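Local coordinates for haloacid dehalogenase-like hydrolase (Bacteroides thetaiotaomicron, PDB 2RB5), which probably acts as a magnesium-dependent phosphatase of the haloacid dehalogenase superfamily, here holding a magnesium ion and a tungstate-derived group in its active site, at residues Thr2-Phe7 / Lys38-Thr43; Asp8-Leu13 / Ile50-Glu55; Thr67-Tyr72 / Asp186-Gly191; Phe209-Asn214 / Met228-Glu233. One frame throughout, in Å; residues are numbered along the deposited sequence.

Contact 1 of 4, residues Thr2-Phe7 / Lys38-Thr43; sequences TKALFF and KIFIAT. With WO6 (trioxido(oxo)tungsten), chain C.
Phe6 and Phe40 lie side by side and point the same way, their ring planes 23° apart but slid so far that they barely overlap; CE2 of Phe6 comes 3.5 Å from CD1 of Phe40, which sits over one face of the Phe6 ring. The methyl CB of Ala4 meets the edge of the Phe40 ring in its plane, 3.8 Å from CE1. Replacing Phe6 by an alanine is likely to leave a gap between Phe40 and the residues Ile192 and Ile195 of helix 188-199, which touch its ring. On the other face of the sheet, CE1 of Phe7 reaches CG2 of Ile39 at 4.0 Å, and the Phe7 ring stacks on Phe209. Strands 4-7 and 38-42 run parallel as the two strands of a beta-alpha-beta unit connected through helix 23-34, in the Rossmann-like core of the HAD fold. Five backbone bonds join them, from Lys38 N to Lys3 O at 3.0 Å through to Ala42 N on Phe7 O at 2.8 Å. Beyond the strand, Thr43 has OG1 anti to its own N (chi1 -176°) and donates to O3 of the tungsten group at 2.8 Å.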
loop_
_atom_site.group_PDB
_atom_site.type_symbol
_atom_site.label_atom_id
_atom_site.label_comp_id
_atom_site.label_asym_id
_atom_site.label_seq_id
_atom_site.Cartn_x
_atom_site.Cartn_y
_atom_site.Cartn_z
ATOM N N THR A 2 22.650 -2.848 -1.932
ATOM C CA THR A 2 21.348 -2.206 -1.721
ATOM C C THR A 2 21.480 -0.738 -1.374
ATOM O O THR A 2 22.242 -0.343 -0.476
ATOM C CB THR A 2 20.539 -2.938 -0.615
ATOM O OG1 THR A 2 20.431 -4.337 -0.938
ATOM C CG2 THR A 2 19.151 -2.378 -0.484
ATOM N N LYS A 3 20.720 0.075 -2.086
ATOM C CA LYS A 3 20.640 1.502 -1.862
ATOM C C LYS A 3 19.248 1.984 -1.443
ATOM O O LYS A 3 19.160 3.069 -0.860
ATOM C CB LYS A 3 21.080 2.284 -3.107
ATOM C CG LYS A 3 22.567 2.123 -3.401
ATOM C CD LYS A 3 23.086 3.009 -4.507
ATOM C CE LYS A 3 24.591 3.219 -4.486
ATOM N NZ LYS A 3 25.169 4.112 -5.541
ATOM N N ALA A 4 18.200 1.268 -1.753
ATOM C CA ALA A 4 16.837 1.706 -1.527
ATOM C C ALA A 4 16.033 0.567 -0.925
ATOM O O ALA A 4 16.035 -0.550 -1.460
ATOM C CB ALA A 4 16.169 2.119 -2.810
ATOM N N LEU A 5 15.337 0.882 0.172
ATOM C CA LEU A 5 14.466 -0.038 0.891
ATOM C C LEU A 5 13.033 0.416 0.694
ATOM O O LEU A 5 12.726 1.594 0.890
ATOM C CB LEU A 5 14.768 -0.038 2.381
ATOM C CG LEU A 5 16.228 -0.260 2.766
ATOM C CD1 LEU A 5 16.378 -0.195 4.272
ATOM C CD2 LEU A 5 16.779 -1.564 2.244
ATOM N N PHE A 6 12.139 -0.511 0.346
ATOM C CA PHE A 6 10.730 -0.218 0.139
ATOM C C PHE A 6 9.890 -1.027 1.099
ATOM O O PHE A 6 9.897 -2.274 1.015
ATOM C CB PHE A 6 10.304 -0.570 -1.309
ATOM C CG PHE A 6 11.009 0.321 -2.308
ATOM C CD1 PHE A 6 12.220 -0.043 -2.883
ATOM C CD2 PHE A 6 10.470 1.558 -2.634
ATOM C CE1 PHE A 6 12.860 0.821 -3.769
ATOM C CE2 PHE A 6 11.102 2.408 -3.513
ATOM C CZ PHE A 6 12.308 2.033 -4.092
ATOM N N PHE A 7 9.183 -0.362 1.983
ATOM C CA PHE A 7 8.416 -1.020 3.026
ATOM C C PHE A 7 6.921 -0.809 2.853
ATOM O O PHE A 7 6.436 0.318 2.903
ATOM C CB PHE A 7 8.764 -0.469 4.405
ATOM C CG PHE A 7 10.176 -0.740 4.846
ATOM C CD1 PHE A 7 11.169 0.226 4.710
ATOM C CD2 PHE A 7 10.527 -1.952 5.423
ATOM C CE1 PHE A 7 12.465 -0.030 5.109
ATOM C CE2 PHE A 7 11.822 -2.198 5.821
ATOM C CZ PHE A 7 12.796 -1.246 5.663
ATOM N N LYS A 38 18.331 4.728 1.505
ATOM C CA LYS A 38 17.104 5.467 1.317
ATOM C C LYS A 38 15.954 4.566 1.736
ATOM O O LYS A 38 15.901 3.385 1.376
ATOM C CB LYS A 38 16.938 5.965 -0.109
ATOM C CG LYS A 38 18.085 6.774 -0.618
ATOM C CD LYS A 38 18.474 7.964 0.242
ATOM C CE LYS A 38 19.485 8.791 -0.539
ATOM N NZ LYS A 38 20.081 9.874 0.303
ATOM N N ILE A 39 15.028 5.145 2.487
ATOM C CA ILE A 39 13.911 4.411 3.097
ATOM C C ILE A 39 12.621 4.945 2.550
ATOM O O ILE A 39 12.283 6.122 2.739
ATOM C CB ILE A 39 13.975 4.556 4.638
ATOM C CG1 ILE A 39 15.241 3.904 5.198
ATOM C CG2 ILE A 39 12.734 3.981 5.291
ATOM C CD1 ILE A 39 15.511 4.112 6.650
ATOM N N PHE A 40 11.859 4.081 1.889
ATOM C CA PHE A 40 10.628 4.488 1.217
ATOM C C PHE A 40 9.458 3.672 1.768
ATOM O O PHE A 40 9.570 2.473 2.047
ATOM C CB PHE A 40 10.758 4.244 -0.288
ATOM C CG PHE A 40 11.878 5.041 -0.887
ATOM C CD1 PHE A 40 13.032 4.420 -1.334
ATOM C CD2 PHE A 40 11.786 6.421 -0.966
ATOM C CE1 PHE A 40 14.076 5.199 -1.838
ATOM C CE2 PHE A 40 12.820 7.199 -1.448
ATOM C CZ PHE A 40 13.959 6.569 -1.902
ATOM N N ILE A 41 8.309 4.330 1.852
ATOM C CA ILE A 41 7.032 3.670 2.131
ATOM C C ILE A 41 6.404 3.267 0.807
ATOM O O ILE A 41 6.435 4.039 -0.155
ATOM C CB ILE A 41 6.141 4.646 2.925
ATOM C CG1 ILE A 41 6.806 5.010 4.257
ATOM C CG2 ILE A 41 4.731 4.128 3.054
ATOM C CD1 ILE A 41 7.048 3.843 5.184
ATOM N N ALA A 42 5.810 2.066 0.763
ATOM C CA ALA A 42 5.104 1.575 -0.410
ATOM C C ALA A 42 3.811 0.964 0.060
ATOM O O ALA A 42 3.805 -0.208 0.503
ATOM C CB ALA A 42 5.987 0.625 -1.198
ATOM N N THR A 43 2.719 1.711 -0.029
ATOM C CA THR A 43 1.474 1.348 0.611
ATOM C C THR A 43 0.275 1.521 -0.313
ATOM O O THR A 43 0.250 2.360 -1.208
ATOM C CB THR A 43 1.293 2.224 1.898
ATOM O OG1 THR A 43 0.110 1.823 2.601
ATOM C CG2 THR A 43 1.161 3.695 1.621
HETATM W W WO6 C . -0.168 -1.823 3.029
HETATM O O1 WO6 C . -1.772 -1.043 3.382
HETATM O O2 WO6 C . -0.340 -3.339 3.859
HETATM O O3 WO6 C . 0.703 -0.601 3.787
HETATM O O4 WO6 C . -0.427 -1.769 1.370
#

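Contact 2 of 4, residues Asp8-Leu13 / Ile50-Glu55; sequences DIDGTL and INNLSE. With MG (magnesium ion), chain B; WO6 (trioxido(oxo)tungsten), chain C.
Ile9 packs against Ile50, Asn52 and Leu53 in a mostly apolar contact between the loop that follows strand 4-7 and the turn that leads into helix 54-58. Its CD1 lies 3.8 Å from CD1 of Leu53 and also touches CG2 of Ile50, while its other branch, CG2, lies against the amide of Asn52, 3.6 Å from ND2. Leu53 extends the apolar patch through CD2, which meets CD1 of Leu13 at 4.2 Å. With CG1 beside the backbone N (chi1 -57°) and the chain extended to CD1, Ile9 spreads both branches over the turn. With an alanine here, CD1 and CG2 are gone, and Leu53, Ile50 and the Asn52 amide are likely to lose their common partner, opening a gap between loop and turn. On the metal side of this loop, Asp8, Asp10 and Thr12 fit the DxDx(T/V) motif of HAD phosphatases. Asp8 divides its carboxylate: OD1 binds magnesium at 2.1 Å, and OD2 lies 2.3 Å from tungsten, an arrangement consistent with attack of this oxygen on a phosphoryl group in relatives. Thr12 OG1 donates to the anti lone pair of Asp8 OD1, helping to fix the carboxylate's rotation. Asp10 gives magnesium its carbonyl O, whereas its OD2 forms a salt bridge with Arg45; the Asp10 and Asn52 side chains cross at about a right angle, with the carboxylate and amide planes 42° apart. The N-H groups of Ile9 and Asp10 both donate to O3 of the tungsten group, at 2.9 Å from Ile9 N and 3.1 Å from Asp10 N. Ile9 O accepts from both Thr12 N and Leu13 N.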
loop_
_atom_site.group_PDB
_atom_site.type_symbol
_atom_site.label_atom_id
_atom_site.label_comp_id
_atom_site.label_asym_id
_atom_site.label_seq_id
_atom_site.Cartn_x
_atom_site.Cartn_y
_atom_site.Cartn_z
ATOM N N ASP A 8 6.179 -1.923 2.741
ATOM C CA ASP A 8 4.748 -1.881 3.036
ATOM C C ASP A 8 4.558 -1.422 4.497
ATOM O O ASP A 8 5.446 -1.587 5.337
ATOM C CB ASP A 8 4.187 -3.267 2.796
ATOM C CG ASP A 8 2.728 -3.405 3.158
ATOM O OD1 ASP A 8 2.402 -4.297 3.963
ATOM O OD2 ASP A 8 1.945 -2.587 2.601
ATOM N N ILE A 9 3.365 -0.882 4.777
ATOM C CA ILE A 9 3.050 -0.487 6.150
ATOM C C ILE A 9 2.367 -1.623 6.903
ATOM O O ILE A 9 2.947 -2.226 7.832
ATOM C CB ILE A 9 2.195 0.795 6.247
ATOM C CG1 ILE A 9 2.864 1.982 5.538
ATOM C CG2 ILE A 9 1.941 1.106 7.701
ATOM C CD1 ILE A 9 1.946 3.189 5.412
ATOM N N ASP A 10 1.134 -1.936 6.577
ATOM C CA ASP A 10 0.305 -2.805 7.426
ATOM C C ASP A 10 0.742 -4.244 7.306
ATOM O O ASP A 10 0.792 -4.842 6.250
ATOM C CB ASP A 10 -1.144 -2.651 7.020
ATOM C CG ASP A 10 -1.589 -1.218 7.207
ATOM O OD1 ASP A 10 -1.747 -0.782 8.353
ATOM O OD2 ASP A 10 -1.714 -0.488 6.156
ATOM N N GLY A 11 1.119 -4.811 8.481
ATOM C CA GLY A 11 1.634 -6.166 8.522
ATOM C C GLY A 11 3.122 -6.290 8.231
ATOM O O GLY A 11 3.654 -7.402 8.277
ATOM N N THR A 12 3.778 -5.188 7.919
ATOM C CA THR A 12 5.190 -5.142 7.542
ATOM C C THR A 12 5.969 -4.246 8.486
ATOM O O THR A 12 6.898 -4.737 9.168
ATOM C CB THR A 12 5.303 -4.757 6.053
ATOM O OG1 THR A 12 4.606 -5.738 5.272
ATOM C CG2 THR A 12 6.761 -4.715 5.642
ATOM N N LEU A 13 5.617 -2.978 8.561
ATOM C CA LEU A 13 6.110 -2.057 9.569
ATOM C C LEU A 13 5.239 -2.063 10.802
ATOM O O LEU A 13 5.727 -2.139 11.914
ATOM C CB LEU A 13 6.192 -0.627 9.026
ATOM C CG LEU A 13 7.241 -0.391 7.950
ATOM C CD1 LEU A 13 7.100 1.019 7.392
ATOM C CD2 LEU A 13 8.621 -0.611 8.497
ATOM N N ILE A 50 -2.705 7.695 6.213
ATOM C CA ILE A 50 -1.462 7.211 6.803
ATOM C C ILE A 50 -1.308 7.859 8.187
ATOM O O ILE A 50 -0.706 8.915 8.330
ATOM C CB ILE A 50 -0.216 7.444 5.915
ATOM C CG1 ILE A 50 -0.384 6.729 4.584
ATOM C CG2 ILE A 50 1.020 6.974 6.624
ATOM C CD1 ILE A 50 0.679 7.015 3.571
ATOM N N ASN A 51 -1.919 7.195 9.181
ATOM C CA ASN A 51 -2.021 7.721 10.543
ATOM C C ASN A 51 -1.192 6.927 11.520
ATOM O O ASN A 51 -1.360 7.120 12.727
ATOM C CB ASN A 51 -3.497 7.705 10.986
ATOM C CG ASN A 51 -4.054 6.327 11.232
ATOM O OD1 ASN A 51 -3.557 5.344 10.700
ATOM N ND2 ASN A 51 -5.102 6.199 12.089
ATOM N N ASN A 52 -0.328 6.055 11.045
ATOM C CA ASN A 52 0.352 5.022 11.857
ATOM C C ASN A 52 1.836 5.028 11.715
ATOM O O ASN A 52 2.477 4.082 12.178
ATOM C CB ASN A 52 -0.268 3.657 11.565
ATOM C CG ASN A 52 -0.234 3.253 10.096
ATOM O OD1 ASN A 52 0.263 3.992 9.252
ATOM N ND2 ASN A 52 -0.755 2.065 9.862
ATOM N N LEU A 53 2.434 6.062 11.153
ATOM C CA LEU A 53 3.861 6.158 10.947
ATOM C C LEU A 53 4.561 7.243 11.724
ATOM O O LEU A 53 5.726 7.549 11.467
ATOM C CB LEU A 53 4.211 6.344 9.444
ATOM C CG LEU A 53 3.863 5.173 8.550
ATOM C CD1 LEU A 53 4.353 5.519 7.144
ATOM C CD2 LEU A 53 4.472 3.847 9.031
ATOM N N SER A 54 3.862 7.846 12.714
ATOM C CA SER A 54 4.499 9.003 13.383
ATOM C C SER A 54 5.850 8.705 14.010
ATOM O O SER A 54 6.709 9.587 13.989
ATOM C CB SER A 54 3.580 9.604 14.461
ATOM O OG SER A 54 3.208 8.702 15.459
ATOM N N GLU A 55 6.063 7.483 14.476
ATOM C CA GLU A 55 7.360 7.232 15.073
ATOM C C GLU A 55 8.504 7.411 14.056
ATOM O O GLU A 55 9.583 7.904 14.374
ATOM C CB GLU A 55 7.408 5.809 15.672
ATOM C CG GLU A 55 6.459 5.747 16.862
ATOM C CD GLU A 55 5.974 4.338 17.076
ATOM O OE1 GLU A 55 5.778 3.653 16.058
ATOM O OE2 GLU A 55 5.815 3.871 18.186
HETATM MG MG MG B . 0.548 -5.188 4.213
HETATM W W WO6 C . -0.168 -1.823 3.029
HETATM O O1 WO6 C . -1.772 -1.043 3.382
HETATM O O2 WO6 C . -0.340 -3.339 3.859
HETATM O O3 WO6 C . 0.703 -0.601 3.787
HETATM O O4 WO6 C . -0.427 -1.769 1.370
HETATM O O HOH W 1 0.439 -5.604 2.154
HETATM O O HOH W 2 -1.168 -6.219 4.697
#

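Contact 3 of 4, residues Thr67-Tyr72 / Asp186-Gly191. With WO6 (trioxido(oxo)tungsten), chain C.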
loop_
_atom_site.group_PDB
_atom_site.type_symbol
_atom_site.label_atom_id
_atom_site.label_comp_id
_atom_site.label_asym_id
_atom_site.label_seq_id
_atom_site.Cartn_x
_atom_site.Cartn_y
_atom_site.Cartn_z
ATOM N N THR A 67 2.202 5.750 -2.576
ATOM C CA THR A 67 0.896 5.618 -1.957
ATOM C C THR A 67 -0.096 5.173 -3.011
ATOM O O THR A 67 0.178 5.191 -4.213
ATOM C CB THR A 67 0.420 6.910 -1.240
ATOM O OG1 THR A 67 0.045 7.886 -2.206
ATOM C CG2 THR A 67 1.473 7.445 -0.295
ATOM N N MET A 68 -1.282 4.746 -2.551
ATOM C CA MET A 68 -2.313 4.264 -3.490
ATOM C C MET A 68 -1.732 3.253 -4.462
ATOM O O MET A 68 -1.988 3.296 -5.669
ATOM C CB MET A 68 -3.047 5.389 -4.190
ATOM C CG MET A 68 -3.774 6.262 -3.196
ATOM S SD MET A 68 -5.003 7.348 -3.958
ATOM C CE MET A 68 -4.365 8.960 -3.630
ATOM N N ASN A 69 -0.910 2.310 -3.944
ATOM C CA ASN A 69 -0.415 1.201 -4.763
ATOM C C ASN A 69 0.391 1.666 -5.972
ATOM O O ASN A 69 0.448 0.963 -6.983
ATOM C CB ASN A 69 -1.540 0.266 -5.180
ATOM C CG ASN A 69 -2.119 -0.449 -4.000
ATOM O OD1 ASN A 69 -1.471 -1.317 -3.410
ATOM N ND2 ASN A 69 -3.336 -0.015 -3.580
ATOM N N GLY A 70 1.077 2.832 -5.858
ATOM C CA GLY A 70 1.845 3.347 -6.962
ATOM C C GLY A 70 1.182 4.436 -7.768
ATOM O O GLY A 70 1.840 5.079 -8.581
ATOM N N ALA A 71 -0.124 4.671 -7.545
ATOM C CA ALA A 71 -0.836 5.695 -8.280
ATOM C C ALA A 71 -0.587 7.094 -7.777
ATOM O O ALA A 71 -1.047 8.063 -8.409
ATOM C CB ALA A 71 -2.335 5.366 -8.270
ATOM N N TYR A 72 0.148 7.273 -6.678
ATOM C CA TYR A 72 0.437 8.611 -6.165
ATOM C C TYR A 72 1.742 8.573 -5.416
ATOM O O TYR A 72 1.816 8.035 -4.290
ATOM C CB TYR A 72 -0.701 9.138 -5.314
ATOM C CG TYR A 72 -0.645 10.617 -5.046
ATOM C CD1 TYR A 72 -1.144 11.522 -5.969
ATOM C CD2 TYR A 72 -0.083 11.112 -3.878
ATOM C CE1 TYR A 72 -1.084 12.873 -5.734
ATOM C CE2 TYR A 72 -0.026 12.471 -3.624
ATOM C CZ TYR A 72 -0.550 13.362 -4.581
ATOM O OH TYR A 72 -0.511 14.704 -4.307
ATOM N N ASP A 186 -0.516 0.555 -12.517
ATOM C CA ASP A 186 -0.210 1.198 -11.238
ATOM C C ASP A 186 -0.277 0.217 -10.088
ATOM O O ASP A 186 -1.329 -0.100 -9.530
ATOM C CB ASP A 186 -1.104 2.396 -11.042
ATOM C CG ASP A 186 -0.822 3.441 -12.074
ATOM O OD1 ASP A 186 0.355 3.614 -12.480
ATOM O OD2 ASP A 186 -1.797 4.105 -12.490
ATOM N N THR A 187 0.873 -0.382 -9.795
ATOM C CA THR A 187 1.134 -1.264 -8.682
ATOM C C THR A 187 2.383 -0.752 -7.954
ATOM O O THR A 187 3.043 0.169 -8.433
ATOM C CB THR A 187 1.389 -2.732 -9.088
ATOM O OG1 THR A 187 2.659 -2.783 -9.701
ATOM C CG2 THR A 187 0.323 -3.171 -10.097
ATOM N N LYS A 188 2.713 -1.366 -6.850
ATOM C CA LYS A 188 3.914 -0.874 -6.130
ATOM C C LYS A 188 5.168 -1.030 -6.968
ATOM O O LYS A 188 6.128 -0.294 -6.738
ATOM C CB LYS A 188 4.046 -1.571 -4.790
ATOM C CG LYS A 188 2.918 -1.228 -3.813
ATOM C CD LYS A 188 3.047 -1.950 -2.495
ATOM C CE LYS A 188 1.815 -1.762 -1.662
ATOM N NZ LYS A 188 1.979 -2.288 -0.277
ATOM N N GLN A 189 5.210 -1.931 -7.938
ATOM C CA GLN A 189 6.338 -2.035 -8.889
ATOM C C GLN A 189 6.531 -0.713 -9.641
ATOM O O GLN A 189 7.685 -0.265 -9.808
ATOM C CB GLN A 189 6.097 -3.192 -9.839
ATOM C CG GLN A 189 6.872 -3.194 -11.170
ATOM C CD GLN A 189 6.627 -4.437 -11.960
ATOM O OE1 GLN A 189 5.969 -5.366 -11.476
ATOM N NE2 GLN A 189 7.200 -4.497 -13.155
ATOM N N LYS A 190 5.441 -0.113 -10.138
ATOM C CA LYS A 190 5.504 1.200 -10.783
ATOM C C LYS A 190 6.071 2.245 -9.831
ATOM O O LYS A 190 6.871 3.087 -10.198
ATOM C CB LYS A 190 4.096 1.601 -11.280
ATOM C CG LYS A 190 3.956 3.010 -11.773
ATOM C CD LYS A 190 4.818 3.348 -12.964
ATOM C CE LYS A 190 4.321 4.628 -13.644
ATOM N NZ LYS A 190 5.219 5.084 -14.749
ATOM N N GLY A 191 5.620 2.186 -8.570
ATOM C CA GLY A 191 6.132 3.112 -7.576
ATOM C C GLY A 191 7.639 2.986 -7.383
ATOM O O GLY A 191 8.326 4.000 -7.317
HETATM W W WO6 C . -0.168 -1.823 3.029
HETATM O O1 WO6 C . -1.772 -1.043 3.382
HETATM O O2 WO6 C . -0.340 -3.339 3.859
HETATM O O3 WO6 C . 0.703 -0.601 3.787
HETATM O O4 WO6 C . -0.427 -1.769 1.370
HETATM O O HOH W 3 0.355 -2.820 -5.440
#
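Segment 67-72 turns its backbone against the start of helix 188-199, bringing Asn69 CA within 4.9 Å of Thr187 CA and Gly70 CA within 4.3 Å of Gly191 CA. A side chain at Gly70 would point toward Thr187 O and collide with it, so the absence of one lets the two backbones come this close. Among the side chains, Asn69 and Lys188 cross obliquely, OD1 of Asn69 lying 3.7 Å from CE of Lys188. A water joins the same residues, donating to Asn69 OD1 and accepting from Lys188 N. The amide of Asn69 is held at both ends: ND2 by Gln149 and Asp180, OD1 also by Asn214. Thr187 is the N-cap of the helix, its OG1 receiving a weak bond from Gln189 N and also hydrogen-bonded to Ser217 OG. Lys188, in the first turn, fits the active-site lysine of the HAD fold: its chain, extended beyond CG, carries NZ to O4 of the tungsten group at 3.0 Å, while a salt bridge to Asp215 and a bond to Ala42 O help hold the ammonium in place. Ala71 and Tyr72 both face Thr67 in a classic beta bulge, where Tyr72 O receives Thr67 N and Thr67 OG1 from opposite faces of its plane. CB of Ala71 packs 4.2 Å from CB of Asp186, whose carboxylate is bonded to Ser83 and Tyr81.

Contact 4 of 4, residues Phe209-Asn214 / Met228-Glu233; sequences FGDGGN and MGQAKE. With MG (magnesium ion), chain B; WO6 (trioxido(oxo)tungsten), chain C.
Asp211 has its CG between its backbone N and carbonyl carbon (chi1 74°), which turns the carboxylate to the magnesium ion while CB stays against Met228 and Gln230. Gln230 takes the same first torsion (74°) and then bends at chi2, so its amide comes back over Asp211 and NE2 lies 3.9 Å from Asp211 CB. CG of Met228 lies 4.0 Å from the same CB and also rests on the carbonyl of Gly210. One direct hydrogen bond crosses the contact, Met228 N to Gly210 O at 3.0 Å. Met228 to Ala231 form a type I beta turn, closed by Ala231 N on Met228 O, and the methyl of Ala231 meets Asp211 O at 3.5 Å. The contact joins the loops after two neighbouring parallel strands, 206-210 and 224-227, at the C-terminal ends of the strands, where HAD proteins place their catalytic centre. There Asp211 OD1 binds magnesium at 2.1 Å beside Asp8 and Asp10. The other oxygen, OD2, accepts from two waters: one is itself a magnesium ligand, the second also accepts from Gln230 NE2, which is also hydrogen-bonded to Gly11 O. A further water donates to Asp211 O and accepts from the backbone N of Lys232, the N-cap residue of helix 233-238. Asp215 receives Asp211 N and Gly212 N and so holds the loop's backbone. Asn214 uses both ends of its amide, ND2 donating to O4 of the tungsten group at 3.0 Å and OD1 accepting from another magnesium-bound water.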
loop_
_atom_site.group_PDB
_atom_site.type_symbol
_atom_site.label_atom_id
_atom_site.label_comp_id
_atom_site.label_asym_id
_atom_site.label_seq_id
_atom_site.Cartn_x
_atom_site.Cartn_y
_atom_site.Cartn_z
ATOM N N PHE A 209 9.923 -5.152 1.081
ATOM C CA PHE A 209 9.417 -5.861 2.250
ATOM C C PHE A 209 7.898 -5.815 2.255
ATOM O O PHE A 209 7.322 -4.724 2.146
ATOM C CB PHE A 209 9.897 -5.213 3.562
ATOM C CG PHE A 209 11.391 -5.112 3.721
ATOM C CD1 PHE A 209 12.118 -4.118 3.044
ATOM C CD2 PHE A 209 12.061 -5.979 4.543
ATOM C CE1 PHE A 209 13.466 -4.015 3.244
ATOM C CE2 PHE A 209 13.447 -5.835 4.757
ATOM C CZ PHE A 209 14.161 -4.851 4.096
ATOM N N GLY A 210 7.248 -6.959 2.369
ATOM C CA GLY A 210 5.798 -6.980 2.371
ATOM C C GLY A 210 5.220 -8.236 2.956
ATOM O O GLY A 210 5.903 -9.239 3.169
ATOM N N ASP A 211 3.908 -8.169 3.191
ATOM C CA ASP A 211 3.129 -9.241 3.779
ATOM C C ASP A 211 1.900 -9.635 2.954
ATOM O O ASP A 211 1.279 -10.626 3.348
ATOM C CB ASP A 211 2.637 -8.923 5.186
ATOM C CG ASP A 211 1.507 -7.921 5.179
ATOM O OD1 ASP A 211 1.649 -6.909 4.445
ATOM O OD2 ASP A 211 0.461 -8.160 5.829
ATOM N N GLY A 212 1.553 -8.899 1.951
ATOM C CA GLY A 212 0.208 -9.024 1.342
ATOM C C GLY A 212 0.236 -9.248 -0.142
ATOM O O GLY A 212 1.236 -9.086 -0.857
ATOM N N GLY A 213 -0.953 -9.589 -0.686
ATOM C CA GLY A 213 -1.062 -9.819 -2.110
ATOM C C GLY A 213 -0.705 -8.603 -2.941
ATOM O O GLY A 213 -0.138 -8.766 -4.063
ATOM N N ASN A 214 -0.958 -7.405 -2.455
ATOM C CA ASN A 214 -0.597 -6.172 -3.164
ATOM C C ASN A 214 0.890 -5.842 -3.098
ATOM O O ASN A 214 1.296 -4.862 -3.688
ATOM C CB ASN A 214 -1.453 -4.974 -2.720
ATOM C CG ASN A 214 -1.109 -4.454 -1.350
ATOM O OD1 ASN A 214 -0.654 -5.223 -0.471
ATOM N ND2 ASN A 214 -1.344 -3.143 -1.131
ATOM N N MET A 228 7.244 -11.164 5.005
ATOM C CA MET A 228 7.094 -11.332 6.443
ATOM C C MET A 228 6.704 -12.775 6.759
ATOM O O MET A 228 6.020 -13.443 6.004
ATOM C CB MET A 228 6.046 -10.372 6.959
ATOM C CG MET A 228 6.347 -8.902 6.657
ATOM S SD MET A 228 7.993 -8.340 7.138
ATOM C CE MET A 228 7.877 -8.393 8.911
ATOM N N GLY A 229 7.121 -13.233 7.958
ATOM C CA GLY A 229 6.950 -14.619 8.289
ATOM C C GLY A 229 5.524 -15.101 8.379
ATOM O O GLY A 229 5.261 -16.279 8.147
ATOM N N GLN A 230 4.587 -14.193 8.673
ATOM C CA GLN A 230 3.201 -14.564 8.762
ATOM C C GLN A 230 2.418 -14.389 7.491
ATOM O O GLN A 230 1.209 -14.628 7.435
ATOM C CB GLN A 230 2.513 -13.734 9.869
ATOM C CG GLN A 230 2.222 -12.302 9.581
ATOM C CD GLN A 230 3.290 -11.235 9.455
ATOM O OE1 GLN A 230 4.405 -11.464 9.917
ATOM N NE2 GLN A 230 2.853 -10.075 8.915
ATOM N N ALA A 231 3.081 -14.020 6.385
ATOM C CA ALA A 231 2.417 -13.854 5.099
ATOM C C ALA A 231 1.885 -15.206 4.601
ATOM O O ALA A 231 2.405 -16.242 4.926
ATOM C CB ALA A 231 3.387 -13.291 4.061
ATOM N N LYS A 232 0.863 -15.123 3.732
ATOM C CA LYS A 232 0.352 -16.321 3.070
ATOM C C LYS A 232 1.390 -16.868 2.126
ATOM O O LYS A 232 2.366 -16.187 1.693
ATOM C CB LYS A 232 -0.925 -15.997 2.310
ATOM C CG LYS A 232 -2.098 -15.571 3.166
ATOM C CD LYS A 232 -2.615 -16.570 4.132
ATOM C CE LYS A 232 -3.907 -16.055 4.799
ATOM N NZ LYS A 232 -4.333 -16.925 5.887
ATOM N N GLU A 233 1.194 -18.130 1.725
ATOM C CA GLU A 233 2.178 -18.832 0.918
ATOM C C GLU A 233 2.470 -18.193 -0.413
ATOM O O GLU A 233 3.627 -18.198 -0.846
ATOM C CB GLU A 233 1.719 -20.271 0.739
ATOM C CG GLU A 233 2.777 -21.215 0.361
ATOM C CD GLU A 233 2.411 -22.655 0.618
ATOM O OE1 GLU A 233 3.293 -23.499 0.977
ATOM O OE2 GLU A 233 1.286 -23.063 0.456
HETATM MG MG MG B . 0.548 -5.188 4.213
HETATM W W WO6 C . -0.168 -1.823 3.029
HETATM O O1 WO6 C . -1.772 -1.043 3.382
HETATM O O2 WO6 C . -0.340 -3.339 3.859
HETATM O O3 WO6 C . 0.703 -0.601 3.787
HETATM O O4 WO6 C . -0.427 -1.769 1.370
HETATM O O HOH W 4 -0.489 -12.571 3.421
HETATM O O HOH W 5 0.210 -10.170 7.609
HETATM O O HOH W 2 -1.168 -6.219 4.697
HETATM O O HOH W 1 0.439 -5.604 2.154
#

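How the contacts relate
All four contacts reach the tungsten group, and contacts 2 and 4 share the magnesium ion and two of its waters. Contact 1 supplies the strands whose ends carry the loops: strand 4-7 runs into the loop of contact 2, and its neighbour in the sheet, strand 206-210, bonds to it by Phe209 N to Phe6 O (2.9 Å) and leads into contact 4. NZ of Lys188 in contact 3 lies 2.9 Å from Asp8 OD2 of contact 2. Contacts 3 and 4 meet where Asn214 ND2 lies 2.9 Å from Asn69 OD1. Between contacts 2 and 4, Gln230 NE2 approaches Gly11 O at 2.9 Å. The centres of all pairs of contacts lie about 13 to 17 Å apart.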